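PDB 3H0N: uncharacterized protein DUF1470 from Jannaschia sp. CCS1, which is of unknown function but may act as a transcription regulator, joining an ABATE domain to a treble clef zinc finger. Local coordinates for residues L4-Y7 and E8-G11; F63-L66 and A67-L70; A73-A76 and L77-G80; Y168-L171 and A172-N175. One frame throughout, in Å; residues are numbered along the deposited sequence. Where two conformers were deposited one is given.

Interaction 1. Residues L4-Y7 and E8-G11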
ATOM      1  N   LEU A   4       9.560  -8.183  -7.337  1.00 15.32           N
ATOM      2  CA  LEU A   4      10.436  -7.464  -6.477  1.00 14.94           C
ATOM      3  C   LEU A   4      11.114  -6.233  -7.132  1.00 13.71           C
ATOM      4  O   LEU A   4      11.522  -5.317  -6.451  1.00 17.39           O
ATOM      5  CB  LEU A   4      11.437  -8.468  -5.929  1.00 16.98           C
ATOM      6  CG  LEU A   4      12.330  -8.006  -4.847  1.00 18.79           C
ATOM      7  CD1 LEU A   4      11.555  -7.476  -3.618  1.00 19.86           C
ATOM      8  CD2 LEU A   4      13.198  -9.221  -4.422  1.00 19.53           C
ATOM      9  N   ASP A   5      11.168  -6.178  -8.486  1.00 14.16           N
ATOM     10  CA  ASP A   5      11.744  -5.042  -9.223  1.00 15.20           C
ATOM     11  C   ASP A   5      10.733  -3.939  -9.568  1.00 15.09           C
ATOM     12  O   ASP A   5      11.112  -2.921 -10.169  1.00 16.90           O
ATOM     13  CB  ASP A   5      12.401  -5.502 -10.549  1.00 14.75           C
ATOM     14  CG  ASP A   5      13.796  -6.062 -10.355  1.00 18.17           C
ATOM     15  OD1 ASP A   5      14.336  -5.983  -9.239  1.00 20.41           O
ATOM     16  OD2 ASP A   5      14.359  -6.607 -11.324  1.00 18.65           O
ATOM     17  N   SER A   6       9.466  -4.163  -9.247  1.00 14.38           N
ATOM     18  CA  SER A   6       8.443  -3.216  -9.583  1.00 12.82           C
ATOM     19  C   SER A   6       8.546  -1.994  -8.695  1.00 12.11           C
ATOM     20  O   SER A   6       9.094  -1.996  -7.594  1.00 11.40           O
ATOM     21  CB  SER A   6       7.066  -3.843  -9.419  1.00 13.89           C
ATOM     22  OG  SER A   6       6.762  -4.091  -8.105  1.00 16.10           O
ATOM     23  N   TYR A   7       7.954  -0.925  -9.184  1.00 11.21           N
ATOM     24  CA  TYR A   7       7.845   0.282  -8.396  1.00 11.59           C
ATOM     25  C   TYR A   7       7.215  -0.029  -7.050  1.00 12.08           C
ATOM     26  O   TYR A   7       7.606   0.498  -6.023  1.00 11.26           O
ATOM     27  CB  TYR A   7       7.035   1.388  -9.147  1.00 12.45           C
ATOM     28  CG  TYR A   7       6.799   2.608  -8.293  1.00 12.02           C
ATOM     29  CD1 TYR A   7       7.753   3.629  -8.192  1.00 14.36           C
ATOM     30  CD2 TYR A   7       5.668   2.697  -7.524  1.00 11.77           C
ATOM     31  CE1 TYR A   7       7.524   4.727  -7.345  1.00 13.89           C
ATOM     32  CE2 TYR A   7       5.454   3.750  -6.664  1.00 12.55           C
ATOM     33  CZ  TYR A   7       6.382   4.765  -6.574  1.00 11.80           C
ATOM     34  OH  TYR A   7       6.212   5.814  -5.706  1.00 12.63           O
ATOM     35  N   GLU A   8       6.174  -0.834  -7.068  1.00 12.39           N
ATOM     36  CA  GLU A   8       5.383  -1.130  -5.886  1.00 12.85           C
ATOM     37  C   GLU A   8       6.157  -1.830  -4.777  1.00 12.29           C
ATOM     38  O   GLU A   8       5.777  -1.729  -3.608  1.00 13.69           O
ATOM     39  CB  GLU A   8       4.157  -1.999  -6.276  1.00 13.70           C
ATOM     40  CG  GLU A   8       3.111  -1.227  -7.039  1.00 18.07           C
ATOM     41  CD  GLU A   8       3.435  -0.988  -8.524  1.00 21.32           C
ATOM     42  OE1 GLU A   8       4.353  -1.622  -9.117  1.00 18.97           O
ATOM     43  OE2 GLU A   8       2.702  -0.166  -9.132  1.00 23.49           O
ATOM     44  N   ARG A   9       7.238  -2.517  -5.130  1.00 12.20           N
ATOM     45  CA  ARG A   9       8.085  -3.198  -4.145  1.00 10.90           C
ATOM     46  C   ARG A   9       9.414  -2.477  -3.932  1.00 11.45           C
ATOM     47  O   ARG A   9      10.367  -3.075  -3.406  1.00 10.73           O
ATOM     48  CB  ARG A   9       8.360  -4.626  -4.524  1.00 12.83           C
ATOM     49  CG  ARG A   9       7.170  -5.414  -4.834  1.00 21.29           C
ATOM     50  CD  ARG A   9       6.241  -5.520  -3.695  1.00 19.85           C
ATOM     51  NE  ARG A   9       5.036  -6.175  -4.214  1.00 23.06           N
ATOM     52  CZ  ARG A   9       3.959  -6.505  -3.504  1.00 32.24           C
ATOM     53  NH1 ARG A   9       3.905  -6.286  -2.192  1.00 30.94           N
ATOM     54  NH2 ARG A   9       2.937  -7.095  -4.127  1.00 26.55           N
ATOM     55  N   THR A  10       9.500  -1.202  -4.275  1.00 10.67           N
ATOM     56  CA  THR A  10      10.716  -0.418  -4.058  1.00 10.68           C
ATOM     57  C   THR A  10      11.226  -0.475  -2.616  1.00 10.95           C
ATOM     58  O   THR A  10      12.433  -0.676  -2.375  1.00 10.27           O
ATOM     59  CB  THR A  10      10.485   1.043  -4.485  1.00 10.77           C
ATOM     60  OG1 THR A  10      10.219   1.086  -5.901  1.00 12.13           O
ATOM     61  CG2 THR A  10      11.722   1.885  -4.185  1.00 12.63           C
ATOM     62  N   GLY A  11      10.360  -0.246  -1.637  1.00 10.87           N
ATOM     63  CA  GLY A  11      10.809  -0.210  -0.261  1.00 11.16           C
ATOM     64  C   GLY A  11      11.366  -1.538   0.184  1.00 11.09           C
ATOM     65  O   GLY A  11      12.397  -1.595   0.849  1.00 10.95           O
TER
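Tyr7, Glu8 and Arg9 bury the most surface in this turn, and Tyr7 meets the next residues mainly through its backbone. Its carbonyl O takes two bonds from Thr10. The hydroxyl OG1 of Thr10 lies 2.7 Å from Tyr7 O, and the amide N of Thr10 lies 3.1 Å from the same O. Both donors come from one face of the carbonyl plane, the amide well above it and the hydroxyl only tilted from it. OG1 of Thr10 sits beside its own backbone N (chi1 -63°), which lets both groups reach one oxygen. Tyr7 OH is hydrogen-bonded to the carbonyl O of Leu112 on strand 110-113. Arg9 closes the preceding step of the turn. Its N donates to Ser6 O at 3.1 Å, with a weak second bond to Ser6 OG, which is also bonded to Asn3 O. The first carbons of the Arg9 side chain pass Ser6, with CG 3.6 Å from Ser6 OG. The chain then leads away, and NH1 forms a salt bridge with Glu136 of helix 121-138. Glu8 folds back at chi2 (78°). This sets its OE1 3.5 Å from Ser6 CB, a simple packing contact. Glu8 also packs on His139 of the second subunit. The whole is a 3-10-like turn leading into helix 10-22, with Arg9 at the N-cap position and its side chain tying the helix start to helix 121-138.

Interaction 2. Residues F63-L66 and A67-L70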
ATOM      1  N   PHE A  63      22.530   6.350   5.682  1.00  9.80           N
ATOM      2  CA  PHE A  63      22.194   5.056   5.120  1.00 10.41           C
ATOM      3  C   PHE A  63      22.797   3.880   5.912  1.00  9.88           C
ATOM      4  O   PHE A  63      22.162   2.838   5.996  1.00 11.45           O
ATOM      5  CB  PHE A  63      22.542   5.009   3.626  1.00  9.90           C
ATOM      6  CG  PHE A  63      21.494   5.604   2.768  1.00  9.64           C
ATOM      7  CD1 PHE A  63      20.397   4.858   2.381  1.00 11.48           C
ATOM      8  CD2 PHE A  63      21.561   6.913   2.379  1.00  9.97           C
ATOM      9  CE1 PHE A  63      19.394   5.432   1.578  1.00 12.50           C
ATOM     10  CE2 PHE A  63      20.568   7.466   1.581  1.00 12.41           C
ATOM     11  CZ  PHE A  63      19.495   6.699   1.201  1.00 12.08           C
ATOM     12  N   VAL A  64      23.989   4.062   6.460  1.00 10.61           N
ATOM     13  CA  VAL A  64      24.556   3.014   7.341  1.00 10.49           C
ATOM     14  C   VAL A  64      23.659   2.806   8.563  1.00 11.14           C
ATOM     15  O   VAL A  64      23.383   1.661   8.949  1.00 11.86           O
ATOM     16  CB  VAL A  64      26.027   3.350   7.709  1.00 11.10           C
ATOM     17  CG1 VAL A  64      26.536   2.426   8.872  1.00 14.71           C
ATOM     18  CG2 VAL A  64      26.892   3.188   6.467  1.00 14.16           C
ATOM     19  N   GLU A  65      23.185   3.898   9.168  1.00 10.02           N
ATOM     20  CA  GLU A  65      22.284   3.787  10.302  1.00 11.03           C
ATOM     21  C   GLU A  65      20.948   3.167   9.921  1.00 11.65           C
ATOM     22  O   GLU A  65      20.412   2.305  10.636  1.00 12.64           O
ATOM     23  CB  GLU A  65      22.072   5.134  10.956  1.00 13.26           C
ATOM     24  CG  GLU A  65      21.108   5.142  12.151  1.00 20.05           C
ATOM     25  CD  GLU A  65      21.465   4.234  13.358  1.00 27.80           C
ATOM     26  OE1 GLU A  65      22.553   3.602  13.417  1.00 27.21           O
ATOM     27  OE2 GLU A  65      20.611   4.176  14.281  1.00 32.57           O
ATOM     28  N   LEU A  66      20.412   3.579   8.775  1.00  9.76           N
ATOM     29  CA  LEU A  66      19.163   2.977   8.273  1.00 11.02           C
ATOM     30  C   LEU A  66      19.342   1.469   8.092  1.00 11.36           C
ATOM     31  O   LEU A  66      18.490   0.683   8.493  1.00 11.88           O
ATOM     32  CB  LEU A  66      18.722   3.649   6.968  1.00  9.87           C
ATOM     33  CG  LEU A  66      17.466   3.075   6.344  1.00 10.68           C
ATOM     34  CD1 LEU A  66      16.253   3.107   7.295  1.00 11.38           C
ATOM     35  CD2 LEU A  66      17.163   3.832   5.038  1.00 12.27           C
ATOM     36  N   ALA A  67      20.470   1.072   7.496  1.00 10.79           N
ATOM     37  CA  ALA A  67      20.773  -0.340   7.289  1.00 11.38           C
ATOM     38  C   ALA A  67      20.750  -1.123   8.602  1.00 10.49           C
ATOM     39  O   ALA A  67      20.239  -2.237   8.643  1.00 12.22           O
ATOM     40  CB  ALA A  67      22.092  -0.513   6.606  1.00 11.49           C
ATOM     41  N   ARG A  68      21.294  -0.547   9.657  1.00 10.24           N
ATOM     42  CA  ARG A  68      21.358  -1.205  10.959  0.65 12.68           C
ATOM     43  C   ARG A  68      19.937  -1.461  11.469  1.00 12.05           C
ATOM     44  O   ARG A  68      19.610  -2.589  11.932  1.00 12.19           O
ATOM     45  CB  ARG A  68      22.130  -0.371  11.979  0.65 13.78           C
ATOM     46  CG  ARG A  68      23.638  -0.198  11.707  0.65 19.73           C
ATOM     47  CD  ARG A  68      24.383   0.431  12.897  0.65 24.60           C
ATOM     48  NE  ARG A  68      25.742   0.900  12.580  0.65 22.30           N
ATOM     49  CZ  ARG A  68      26.082   2.174  12.364  0.65 29.11           C
ATOM     50  NH1 ARG A  68      25.166   3.163  12.361  0.65 20.99           N
ATOM     51  NH2 ARG A  68      27.351   2.459  12.111  0.65 35.45           N
ATOM     52  N   LEU A  69      19.089  -0.436  11.375  1.00 10.91           N
ATOM     53  CA  LEU A  69      17.692  -0.545  11.817  1.00 12.48           C
ATOM     54  C   LEU A  69      16.921  -1.553  10.975  1.00 12.89           C
ATOM     55  O   LEU A  69      16.163  -2.391  11.492  1.00 12.14           O
ATOM     56  CB  LEU A  69      17.027   0.828  11.776  1.00 13.80           C
ATOM     57  CG  LEU A  69      17.613   1.836  12.760  1.00 17.00           C
ATOM     58  CD1 LEU A  69      17.235   3.267  12.339  1.00 17.72           C
ATOM     59  CD2 LEU A  69      17.153   1.503  14.203  1.00 26.25           C
ATOM     60  N   LEU A  70      17.083  -1.507   9.657  1.00 11.51           N
ATOM     61  CA  LEU A  70      16.334  -2.435   8.797  1.00 11.14           C
ATOM     62  C   LEU A  70      16.851  -3.854   9.002  1.00 12.70           C
ATOM     63  O   LEU A  70      16.071  -4.787   8.942  1.00 11.84           O
ATOM     64  CB  LEU A  70      16.405  -2.028   7.316  1.00 10.64           C
ATOM     65  CG  LEU A  70      15.837  -0.671   6.949  1.00 10.41           C
ATOM     66  CD1 LEU A  70      16.120  -0.307   5.514  1.00 11.38           C
ATOM     67  CD2 LEU A  70      14.329  -0.610   7.238  1.00 13.17           C
TER
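Glu65 OE1 accepts from Arg68 NH1 at 2.9 Å, a salt bridge between residues three apart on one helix. The oxygen uses its anti lone pair, away from OE2. It meets the guanidinium at its edge, close to the plane. The carboxylate and guanidinium planes are 52° apart, so the two groups are joined by one twisted bond rather than a flat pair. The bend of Glu65 at chi2 (59°) brings its carboxylate round to the arginine. Arg68 is extended from CG to NE and runs back along the helix to meet it. One face of the guanidinium carries Val64, whose CG1 is 3.3 Å from Arg68 NH2 and lies toward the rim of the group. Arg68 was deposited in two conformers, so this pairing describes one of them. The other flank of the helix is apolar. Leu66 CG lies 3.7 Å from Leu70 CD1, and Leu66 CD1 lies 3.8 Å from Leu70 CG; the two chains pass at a slant. Leu66 and Leu70 also pack on helices 10-22 and 121-138, and Ala67 meets Ala22. Below the side chains, the amides of Ala67, Arg68, Leu69 and Leu70 bond to the carbonyls four residues earlier. This is a regular turn of an amphipathic alpha-helix of the ABATE domain, with Leu66 and Leu70 facing the neighbouring helices and an i to i+3 salt bridge on the outer side.

Interaction 3. Residues A73-A76 and L77-G80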
ATOM      1  N   ALA A  73      15.197  -5.310  12.019  1.00 10.47           N
ATOM      2  CA  ALA A  73      13.817  -5.664  11.713  1.00  9.93           C
ATOM      3  C   ALA A  73      13.722  -6.933  10.899  1.00  9.98           C
ATOM      4  O   ALA A  73      12.888  -7.804  11.148  1.00 10.29           O
ATOM      5  CB  ALA A  73      13.087  -4.472  10.970  1.00 11.58           C
ATOM      6  N   ILE A  74      14.525  -7.031   9.856  1.00  9.68           N
ATOM      7  CA  ILE A  74      14.490  -8.195   8.977  1.00  9.85           C
ATOM      8  C   ILE A  74      14.942  -9.465   9.714  1.00  9.74           C
ATOM      9  O   ILE A  74      14.327 -10.527   9.559  1.00 10.95           O
ATOM     10  CB  ILE A  74      15.281  -7.986   7.660  1.00 10.73           C
ATOM     11  CG1 ILE A  74      14.564  -6.952   6.810  1.00 10.63           C
ATOM     12  CG2 ILE A  74      15.445  -9.282   6.925  1.00 12.37           C
ATOM     13  CD1 ILE A  74      15.439  -6.351   5.691  1.00 12.46           C
ATOM     14  N   ASP A  75      15.980  -9.353  10.516  0.50 10.53           N
ATOM     15  CA  ASP A  75      16.377 -10.490  11.331  0.50 10.19           C
ATOM     16  C   ASP A  75      15.247 -10.893  12.294  0.50  9.70           C
ATOM     17  O   ASP A  75      14.959 -12.083  12.461  0.50 10.44           O
ATOM     18  CB  ASP A  75      17.670 -10.141  12.061  0.50 10.75           C
ATOM     19  CG  ASP A  75      18.083 -11.198  13.002  0.50 13.78           C
ATOM     20  OD1 ASP A  75      18.734 -12.137  12.540  0.50 19.55           O
ATOM     21  OD2 ASP A  75      17.689 -11.079  14.186  0.50 16.58           O
ATOM     22  N   ALA A  76      14.573  -9.926  12.903  1.00  9.62           N
ATOM     23  CA  ALA A  76      13.422 -10.217  13.763  1.00  9.11           C
ATOM     24  C   ALA A  76      12.348 -10.959  12.979  1.00  9.22           C
ATOM     25  O   ALA A  76      11.785 -11.960  13.446  1.00 10.31           O
ATOM     26  CB  ALA A  76      12.861  -8.979  14.412  1.00 11.16           C
ATOM     27  N   LEU A  77      12.044 -10.468  11.779  1.00  9.40           N
ATOM     28  CA  LEU A  77      11.017 -11.149  10.968  1.00 10.46           C
ATOM     29  C   LEU A  77      11.409 -12.622  10.673  1.00  8.58           C
ATOM     30  O   LEU A  77      10.549 -13.529  10.713  1.00  9.37           O
ATOM     31  CB  LEU A  77      10.728 -10.379   9.661  1.00  9.59           C
ATOM     32  CG  LEU A  77      10.101  -9.002   9.896  1.00 10.96           C
ATOM     33  CD1 LEU A  77       9.930  -8.313   8.548  1.00 12.50           C
ATOM     34  CD2 LEU A  77       8.782  -9.061  10.655  1.00 10.92           C
ATOM     35  N   SER A  78      12.692 -12.840  10.359  1.00  9.58           N
ATOM     36  CA  SER A  78      13.196 -14.203  10.041  1.00  8.63           C
ATOM     37  C   SER A  78      13.038 -15.142  11.256  1.00  9.33           C
ATOM     38  O   SER A  78      12.949 -16.352  11.097  1.00  9.30           O
ATOM     39  CB  SER A  78      14.649 -14.189   9.579  1.00 10.23           C
ATOM     40  OG  SER A  78      15.564 -14.086  10.640  1.00 11.67           O
ATOM     41  N   ASN A  79      12.966 -14.569  12.460  1.00  8.80           N
ATOM     42  CA  ASN A  79      12.769 -15.314  13.695  1.00  9.76           C
ATOM     43  C   ASN A  79      11.302 -15.342  14.174  1.00  9.99           C
ATOM     44  O   ASN A  79      10.981 -15.883  15.233  1.00 10.10           O
ATOM     45  CB  ASN A  79      13.645 -14.675  14.779  1.00  9.17           C
ATOM     46  CG  ASN A  79      15.085 -15.003  14.609  1.00 11.71           C
ATOM     47  OD1 ASN A  79      15.448 -16.138  14.307  1.00 10.03           O
ATOM     48  ND2 ASN A  79      15.939 -14.024  14.876  1.00 14.21           N
ATOM     49  N   GLY A  80      10.383 -14.769  13.392  1.00  9.12           N
ATOM     50  CA  GLY A  80       9.003 -14.689  13.831  1.00  9.98           C
ATOM     51  C   GLY A  80       8.737 -13.679  14.928  1.00  8.85           C
ATOM     52  O   GLY A  80       7.662 -13.677  15.536  1.00 10.59           O
TER
HETATM   53  O   HOH W   1      15.220 -11.570  16.392  1.00 23.80           O
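The last turns of helix 58-78 end in a Schellman motif, in which Gly80 leaves the helix with positive phi (73°) and its N bonds to Leu77 O. Before that point the helix is regular. Leu77 N donates to Ala73 O at 2.9 Å, and Ser78 N donates to Ile74 O. At Asn79 the pattern slackens. Its N is shared between the carbonyls of Asp75 and Ala76, and both bonds are weak. Ser78 turns its hydroxyl back onto the helix: OG donates to Asp75 O at 2.8 Å, with the donor slightly tilted from the carbonyl plane. A chi1 of 79° folds OG back over the main chain and makes this possible. Asp75 O is therefore gripped by the serine hydroxyl and, weakly, by the amide of Asn79. Leu77 is buried. Its CG lies 3.3 Å from Ala73 O. Its side chain packs on Phe145 of strand 145-147, on Ala85 of helix 82-95 and on Ile137 of helix 121-138, and Ile74 also meets Phe145. The helix end thus joins the helices of the ABATE domain to the first strand of the zinc finger region. On the outer side, the side chains of Asp75 and Asn79 slant past each other one turn apart, with carboxylate and amide planes 84° apart. A water lies between them. Its weak bond to Asp75 OD2 holds for one of two deposited conformers and is doubtful. The sounder bond is the one it accepts from Asn79 ND2, at 3.0 Å.

Interaction 4. Residues Y168-L171 and A172-N175. With ZN (zinc ion), chain B.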
ATOM      1  N   TYR A 168      18.389 -19.940   0.005  1.00 10.11           N
ATOM      2  CA  TYR A 168      19.622 -19.231  -0.294  1.00 10.05           C
ATOM      3  C   TYR A 168      19.330 -17.863  -0.830  1.00  9.65           C
ATOM      4  O   TYR A 168      18.323 -17.650  -1.530  1.00 10.92           O
ATOM      5  CB  TYR A 168      20.531 -20.040  -1.268  1.00 11.00           C
ATOM      6  CG  TYR A 168      20.854 -21.438  -0.734  1.00 11.23           C
ATOM      7  CD1 TYR A 168      21.661 -21.601   0.374  1.00 12.45           C
ATOM      8  CD2 TYR A 168      20.290 -22.580  -1.261  1.00 11.52           C
ATOM      9  CE1 TYR A 168      21.903 -22.850   0.894  1.00 10.74           C
ATOM     10  CE2 TYR A 168      20.528 -23.830  -0.728  1.00 14.32           C
ATOM     11  CZ  TYR A 168      21.330 -23.952   0.336  1.00 12.74           C
ATOM     12  OH  TYR A 168      21.601 -25.179   0.923  1.00 15.86           O
ATOM     13  N   CYS A 169      20.240 -16.937  -0.566  1.00  9.07           N
ATOM     14  CA  CYS A 169      20.028 -15.517  -0.846  1.00  8.97           C
ATOM     15  C   CYS A 169      20.140 -15.165  -2.310  1.00 11.81           C
ATOM     16  O   CYS A 169      19.750 -14.072  -2.703  1.00 11.93           O
ATOM     17  CB  CYS A 169      21.020 -14.625  -0.099  1.00  9.47           C
ATOM     18  SG  CYS A 169      22.746 -14.771  -0.691  1.00  9.68           S
ATOM     19  N   SER A 170      20.705 -16.070  -3.112  1.00 10.31           N
ATOM     20  CA  SER A 170      21.157 -15.750  -4.444  1.00  9.31           C
ATOM     21  C   SER A 170      21.420 -16.969  -5.249  1.00 11.04           C
ATOM     22  O   SER A 170      21.656 -18.048  -4.723  1.00 10.00           O
ATOM     23  CB  SER A 170      22.442 -14.959  -4.399  1.00  9.18           C
ATOM     24  OG  SER A 170      23.490 -15.653  -3.801  1.00  9.90           O
ATOM     25  N   LEU A 171      21.434 -16.772  -6.560  1.00 12.83           N
ATOM     26  CA  LEU A 171      21.857 -17.838  -7.448  1.00 10.58           C
ATOM     27  C   LEU A 171      23.305 -18.220  -7.160  1.00 10.40           C
ATOM     28  O   LEU A 171      23.693 -19.381  -7.221  1.00 10.84           O
ATOM     29  CB  LEU A 171      21.638 -17.401  -8.904  1.00 10.44           C
ATOM     30  CG  LEU A 171      22.032 -18.395  -9.969  1.00 11.28           C
ATOM     31  CD1 LEU A 171      21.319 -19.708  -9.814  1.00 10.81           C
ATOM     32  CD2 LEU A 171      21.769 -17.745 -11.370  1.00  9.79           C
ATOM     33  N   ALA A 172      24.128 -17.251  -6.755  1.00 10.98           N
ATOM     34  CA  ALA A 172      25.497 -17.503  -6.436  1.00 10.69           C
ATOM     35  C   ALA A 172      25.621 -18.558  -5.337  1.00 12.86           C
ATOM     36  O   ALA A 172      26.322 -19.552  -5.459  1.00 11.25           O
ATOM     37  CB  ALA A 172      26.208 -16.178  -6.049  1.00 13.11           C
ATOM     38  N   CYS A 173      24.885 -18.376  -4.236  1.00 10.19           N
ATOM     39  CA  CYS A 173      24.931 -19.326  -3.147  1.00  8.97           C
ATOM     40  C   CYS A 173      24.256 -20.638  -3.507  1.00 10.82           C
ATOM     41  O   CYS A 173      24.731 -21.697  -3.137  1.00 11.13           O
ATOM     42  CB  CYS A 173      24.326 -18.707  -1.876  1.00  8.44           C
ATOM     43  SG  CYS A 173      25.351 -17.376  -1.155  1.00  9.50           S
ATOM     44  N   GLN A 174      23.157 -20.580  -4.233  1.00  5.80           N
ATOM     45  CA  GLN A 174      22.533 -21.788  -4.774  1.00  5.18           C
ATOM     46  C   GLN A 174      23.567 -22.619  -5.561  1.00  8.31           C
ATOM     47  O   GLN A 174      23.625 -23.840  -5.431  1.00  7.75           O
ATOM     48  CB  GLN A 174      21.300 -21.403  -5.627  1.00  4.74           C
ATOM     49  CG  GLN A 174      20.369 -22.529  -5.935  1.00  5.17           C
ATOM     50  CD  GLN A 174      19.359 -22.778  -4.803  1.00  3.53           C
ATOM     51  OE1 GLN A 174      18.684 -21.850  -4.296  1.00  4.66           O
ATOM     52  NE2 GLN A 174      19.174 -24.046  -4.476  1.00  3.83           N
ATOM     53  N   ASN A 175      24.319 -21.963  -6.430  1.00  9.15           N
ATOM     54  CA  ASN A 175      25.336 -22.635  -7.292  1.00  8.60           C
ATOM     55  C   ASN A 175      26.503 -23.174  -6.497  1.00 11.40           C
ATOM     56  O   ASN A 175      26.997 -24.268  -6.786  1.00 12.30           O
ATOM     57  CB  ASN A 175      25.888 -21.648  -8.329  1.00  6.94           C
ATOM     58  CG  ASN A 175      24.979 -21.435  -9.479  1.00  8.64           C
ATOM     59  OD1 ASN A 175      24.066 -22.223  -9.714  1.00 10.99           O
ATOM     60  ND2 ASN A 175      25.250 -20.387 -10.253  1.00  8.45           N
TER
HETATM   61 ZN    ZN B 201      24.033 -16.362   0.430  1.00  9.23          ZN
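Cys169 and Cys173 turn their sulfurs to one zinc ion, each SG 2.3 Å from the metal, and the two SG atoms lie 3.7 Å apart. The torsions differ. In Cys169 the SG is tucked in over its own main chain (chi1 69°), while in Cys173 it lies beside the backbone N (chi1 -70°). The two torsions let a loop residue and a helix residue turn their sulfurs to the same metal. Cys148 and Cys153 complete the four-cysteine set. Ser170 sits between the two ligands in sequence and caps the helix. Its OG accepts from Cys173 N at 3.1 Å in a nearly straight bond, which probably helps to fix the backbone of the second ligand. The Ser170 carbonyl O then takes the amide of Gln174. Tyr168 and Gln174 meet at about a right angle, with ring and amide planes 82° apart. The amide oxygen comes to the ring edge, near its plane, with OE1 3.5 Å from Tyr168 CD2. Further back, Tyr168 CB packs on Cys173 CB at 4.1 Å. Leu171 and Asn175 meet obliquely, one turn apart, with Leu171 CD1 3.7 Å from Asn175 OD1. Arg28 packs against Ser170, Ala172 and Cys173. Two cysteines at a capped helix start, facing two from the zinc-knuckle side, are the hallmark of the treble clef zinc finger, here of the CGNR family.

Interactions 2 and 3 follow each other on helix 58-78 and are partly buried, with apolar side chains inward and polar ones outward. In interaction 2 the outer side carries a direct salt bridge; in interaction 3, at the helix end, a water lies between the polar pair, held weakly on the Asp75 side. Interactions 1 and 4 are surface contacts at helix starts. A turn of backbone and hydroxyl bonds leads into helix 10-22 in the first, whereas a serine cap and zinc organise helix 171-180 in the second. Helix 121-138 packs against interactions 1, 2 and 3. Interaction 4 belongs to the zinc finger, its centre about 20 Å from that of interaction 3.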